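Local coordinates for ubiquitin-conjugating enzyme-like protein (Leishmania mexicana, PDB 6ZM3) that probably acts as a ubiquitin E2 variant, pairing with a ubiquitin-conjugating enzyme to support ubiquitin chain assembly, at residues Pro77-Leu82 / Glu114-Glu119. Sequence-based numbering, arbitrary orientation.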
ATOM      1  N   PRO B  77      11.907  15.234 -13.985  1.00 25.69           N
ATOM      2  CA  PRO B  77      12.003  13.906 -13.396  1.00 26.82           C
ATOM      3  C   PRO B  77      11.105  12.957 -14.192  1.00 27.87           C
ATOM      4  O   PRO B  77      10.125  13.385 -14.810  1.00 34.12           O
ATOM      5  CB  PRO B  77      11.384  14.080 -12.003  1.00 27.10           C
ATOM      6  CG  PRO B  77      10.489  15.302 -12.081  1.00 30.82           C
ATOM      7  CD  PRO B  77      11.079  16.146 -13.188  1.00 25.98           C
ATOM      8  N   HIS B  78      11.432  11.669 -14.137  1.00 31.24           N
ATOM      9  CA  HIS B  78      10.589  10.627 -14.714  1.00 30.37           C
ATOM     10  C   HIS B  78       9.624  10.160 -13.639  1.00 28.06           C
ATOM     11  O   HIS B  78      10.088   9.669 -12.612  1.00 27.21           O
ATOM     12  CB  HIS B  78      11.472   9.483 -15.226  1.00 32.43           C
ATOM     13  CG  HIS B  78      12.544   9.963 -16.147  1.00 45.05           C
ATOM     14  ND1 HIS B  78      12.264  10.513 -17.382  1.00 46.51           N
ATOM     15  CD2 HIS B  78      13.890   9.995 -16.020  1.00 51.46           C
ATOM     16  CE1 HIS B  78      13.386  10.843 -17.981  1.00 48.18           C
ATOM     17  NE2 HIS B  78      14.399  10.538 -17.165  1.00 50.93           N
ATOM     18  N   ILE B  79       8.324  10.380 -13.866  1.00 26.71           N
ATOM     19  CA  ILE B  79       7.266  10.058 -12.925  1.00 25.46           C
ATOM     20  C   ILE B  79       6.412   8.952 -13.553  1.00 29.11           C
ATOM     21  O   ILE B  79       5.942   9.089 -14.685  1.00 25.48           O
ATOM     22  CB  ILE B  79       6.446  11.315 -12.552  1.00 25.50           C
ATOM     23  CG1 ILE B  79       7.340  12.487 -12.104  1.00 24.65           C
ATOM     24  CG2 ILE B  79       5.343  11.022 -11.533  1.00 25.85           C
ATOM     25  CD1 ILE B  79       6.571  13.595 -11.374  1.00 23.96           C
ATOM     26  N   ARG B  80       6.214   7.861 -12.800  1.00 24.28           N
ATOM     27  CA  ARG B  80       5.341   6.762 -13.198  1.00 26.02           C
ATOM     28  C   ARG B  80       4.322   6.558 -12.077  1.00 24.72           C
ATOM     29  O   ARG B  80       4.705   6.450 -10.904  1.00 21.82           O
ATOM     30  CB  ARG B  80       6.169   5.476 -13.247  1.00 29.23           C
ATOM     31  CG  ARG B  80       5.701   4.417 -14.235  1.00 38.28           C
ATOM     32  CD  ARG B  80       6.723   3.307 -14.438  1.00 41.74           C
ATOM     33  NE  ARG B  80       7.468   2.969 -13.220  1.00 48.48           N
ATOM     34  CZ  ARG B  80       7.244   1.897 -12.441  1.00 46.73           C
ATOM     35  NH1 ARG B  80       6.296   1.026 -12.750  1.00 48.80           N
ATOM     36  NH2 ARG B  80       7.985   1.681 -11.363  1.00 43.25           N
ATOM     37  N   PHE B  81       3.046   6.434 -12.435  1.00 23.24           N
ATOM     38  CA  PHE B  81       2.071   6.001 -11.448  1.00 21.29           C
ATOM     39  C   PHE B  81       2.240   4.501 -11.223  1.00 23.86           C
ATOM     40  O   PHE B  81       2.379   3.736 -12.188  1.00 24.36           O
ATOM     41  CB  PHE B  81       0.641   6.318 -11.881  1.00 20.14           C
ATOM     42  CG  PHE B  81       0.165   7.722 -11.590  1.00 20.81           C
ATOM     43  CD1 PHE B  81       0.438   8.758 -12.482  1.00 21.24           C
ATOM     44  CD2 PHE B  81      -0.582   8.000 -10.456  1.00 21.15           C
ATOM     45  CE1 PHE B  81      -0.014  10.042 -12.220  1.00 20.84           C
ATOM     46  CE2 PHE B  81      -1.049   9.275 -10.209  1.00 21.73           C
ATOM     47  CZ  PHE B  81      -0.773  10.289 -11.105  1.00 21.23           C
ATOM     48  N   LEU B  82       2.217   4.094  -9.951  1.00 20.90           N
ATOM     49  CA  LEU B  82       2.178   2.679  -9.600  1.00 21.20           C
ATOM     50  C   LEU B  82       0.729   2.239  -9.437  1.00 22.93           C
ATOM     51  O   LEU B  82       0.390   1.112  -9.812  1.00 23.98           O
ATOM     52  CB  LEU B  82       2.949   2.431  -8.305  1.00 21.95           C
ATOM     53  CG  LEU B  82       4.452   2.704  -8.357  1.00 23.17           C
ATOM     54  CD1 LEU B  82       5.109   2.222  -7.068  1.00 24.30           C
ATOM     55  CD2 LEU B  82       5.111   2.039  -9.551  1.00 23.48           C
ATOM     56  N   GLU B 114       7.721  17.853  -5.445  1.00 23.22           N
ATOM     57  CA  GLU B 114       6.478  18.110  -4.749  1.00 23.19           C
ATOM     58  C   GLU B 114       5.477  18.916  -5.599  1.00 27.06           C
ATOM     59  O   GLU B 114       4.263  18.646  -5.585  1.00 22.96           O
ATOM     60  CB  GLU B 114       6.768  18.750  -3.387  1.00 29.39           C
ATOM     61  CG  GLU B 114       5.499  19.027  -2.619  1.00 30.12           C
ATOM     62  CD  GLU B 114       5.620  19.720  -1.273  1.00 35.25           C
ATOM     63  OE1 GLU B 114       6.761  19.979  -0.827  1.00 31.19           O
ATOM     64  OE2 GLU B 114       4.554  19.988  -0.670  1.00 38.49           O
ATOM     65  N   LEU B 115       5.970  19.947  -6.298  1.00 25.06           N
ATOM     66  CA  LEU B 115       5.097  20.723  -7.176  1.00 25.74           C
ATOM     67  C   LEU B 115       4.575  19.851  -8.333  1.00 22.28           C
ATOM     68  O   LEU B 115       3.407  19.969  -8.697  1.00 25.79           O
ATOM     69  CB  LEU B 115       5.824  21.998  -7.639  1.00 29.46           C
ATOM     70  CG  LEU B 115       5.004  23.024  -8.441  1.00 31.09           C
ATOM     71  CD1 LEU B 115       3.707  23.429  -7.745  1.00 31.23           C
ATOM     72  CD2 LEU B 115       5.851  24.251  -8.730  1.00 34.55           C
ATOM     73  N   CYS B 116       5.409  18.967  -8.884  1.00 21.67           N
ATOM     74  CA  CYS B 116       4.952  18.041  -9.931  1.00 26.21           C
ATOM     75  C   CYS B 116       3.745  17.250  -9.445  1.00 26.55           C
ATOM     76  O   CYS B 116       2.739  17.146 -10.162  1.00 25.35           O
ATOM     77  CB  CYS B 116       6.012  17.049 -10.419  1.00 23.14           C
ATOM     78  SG  CYS B 116       7.402  17.750 -11.340  1.00 27.47           S
ATOM     79  N   LEU B 117       3.828  16.732  -8.208  1.00 25.42           N
ATOM     80  CA  LEU B 117       2.720  15.973  -7.650  1.00 23.62           C
ATOM     81  C   LEU B 117       1.490  16.843  -7.371  1.00 25.02           C
ATOM     82  O   LEU B 117       0.361  16.398  -7.630  1.00 24.20           O
ATOM     83  CB  LEU B 117       3.172  15.193  -6.405  1.00 21.81           C
ATOM     84  CG  LEU B 117       4.265  14.139  -6.574  1.00 22.24           C
ATOM     85  CD1 LEU B 117       4.329  13.239  -5.323  1.00 23.01           C
ATOM     86  CD2 LEU B 117       4.049  13.259  -7.803  1.00 26.39           C
ATOM     87  N   SER B 118       1.657  18.072  -6.821  1.00 24.15           N
ATOM     88  CA  SER B 118       0.513  18.949  -6.633  0.50 25.79           C
ATOM     89  C   SER B 118      -0.179  19.201  -7.966  1.00 22.08           C
ATOM     90  O   SER B 118      -1.395  19.273  -7.997  1.00 21.81           O
ATOM     91  CB  SER B 118       0.856  20.254  -5.957  0.50 24.47           C
ATOM     92  OG  SER B 118       0.532  20.164  -4.589  0.50 28.56           O
ATOM     93  N   GLU B 119       0.631  19.346  -9.022  1.00 24.69           N
ATOM     94  CA  GLU B 119       0.174  19.634 -10.377  1.00 25.30           C
ATOM     95  C   GLU B 119      -0.500  18.419 -11.026  1.00 23.81           C
ATOM     96  O   GLU B 119      -1.461  18.602 -11.783  1.00 22.63           O
ATOM     97  CB  GLU B 119       1.277  20.241 -11.242  1.00 25.25           C
ATOM     98  CG  GLU B 119       1.665  21.668 -10.823  1.00 27.01           C
ATOM     99  CD  GLU B 119       0.607  22.727 -11.089  1.00 29.92           C
ATOM    100  OE1 GLU B 119       0.072  22.723 -12.208  1.00 32.84           O
ATOM    101  OE2 GLU B 119       0.253  23.493 -10.158  1.00 36.66           O
TER
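The ring of P77, puckered at CG, is the nearest thing here to a flat group, and C116 meets it at that corner and not over a face: SG lies 4.0 Å from CG of the proline. CD1 of I79, by contrast, comes in obliquely over one side of the ring, 4.3 Å from CG of P77, which closes a compact cluster of ring, methyl and thiol. F104 of helix 102-105 touches P77, I79 and C116 alike, while W107 of a loop and I66 of strand 61-67 border the proline. The example illustrates how a helix can be seated beside a sheet through a few apolar atoms. The strand's main contribution is I79, whose CG1 runs anti to the carbonyl carbon (chi1 -51°) and, with the chain extended beyond it, carries CD1 out to the helix. There the methyl meets CB of C116 end-on at 3.6 Å. Seen from the cysteine, SG is likewise anti to the carbonyl carbon (chi1 -68°), a setting that brings the sulfur up to the P77 ring and leaves CB against the isoleucine. L117 joins more loosely from the next position of the helix, its CD2 methyl 4.4 Å from CD1 of I79. This leucine continues onto L64, V30 and V32, thereby linking the helix with other strands of the antiparallel sheet, of which 78-81 is an outermost strand within this chain. The grouping belongs to the hydrophobic interior of a UBC-type fold, where helix 113-125 packs against the sheet close to the centre of the chain. Chemically, all the contacting groups are buried and apolar in character, with the cysteine sulfur serving as a polarisable packing atom; cohesion here therefore rests on dispersion and the exclusion of water, and depends on shape more than on bond direction.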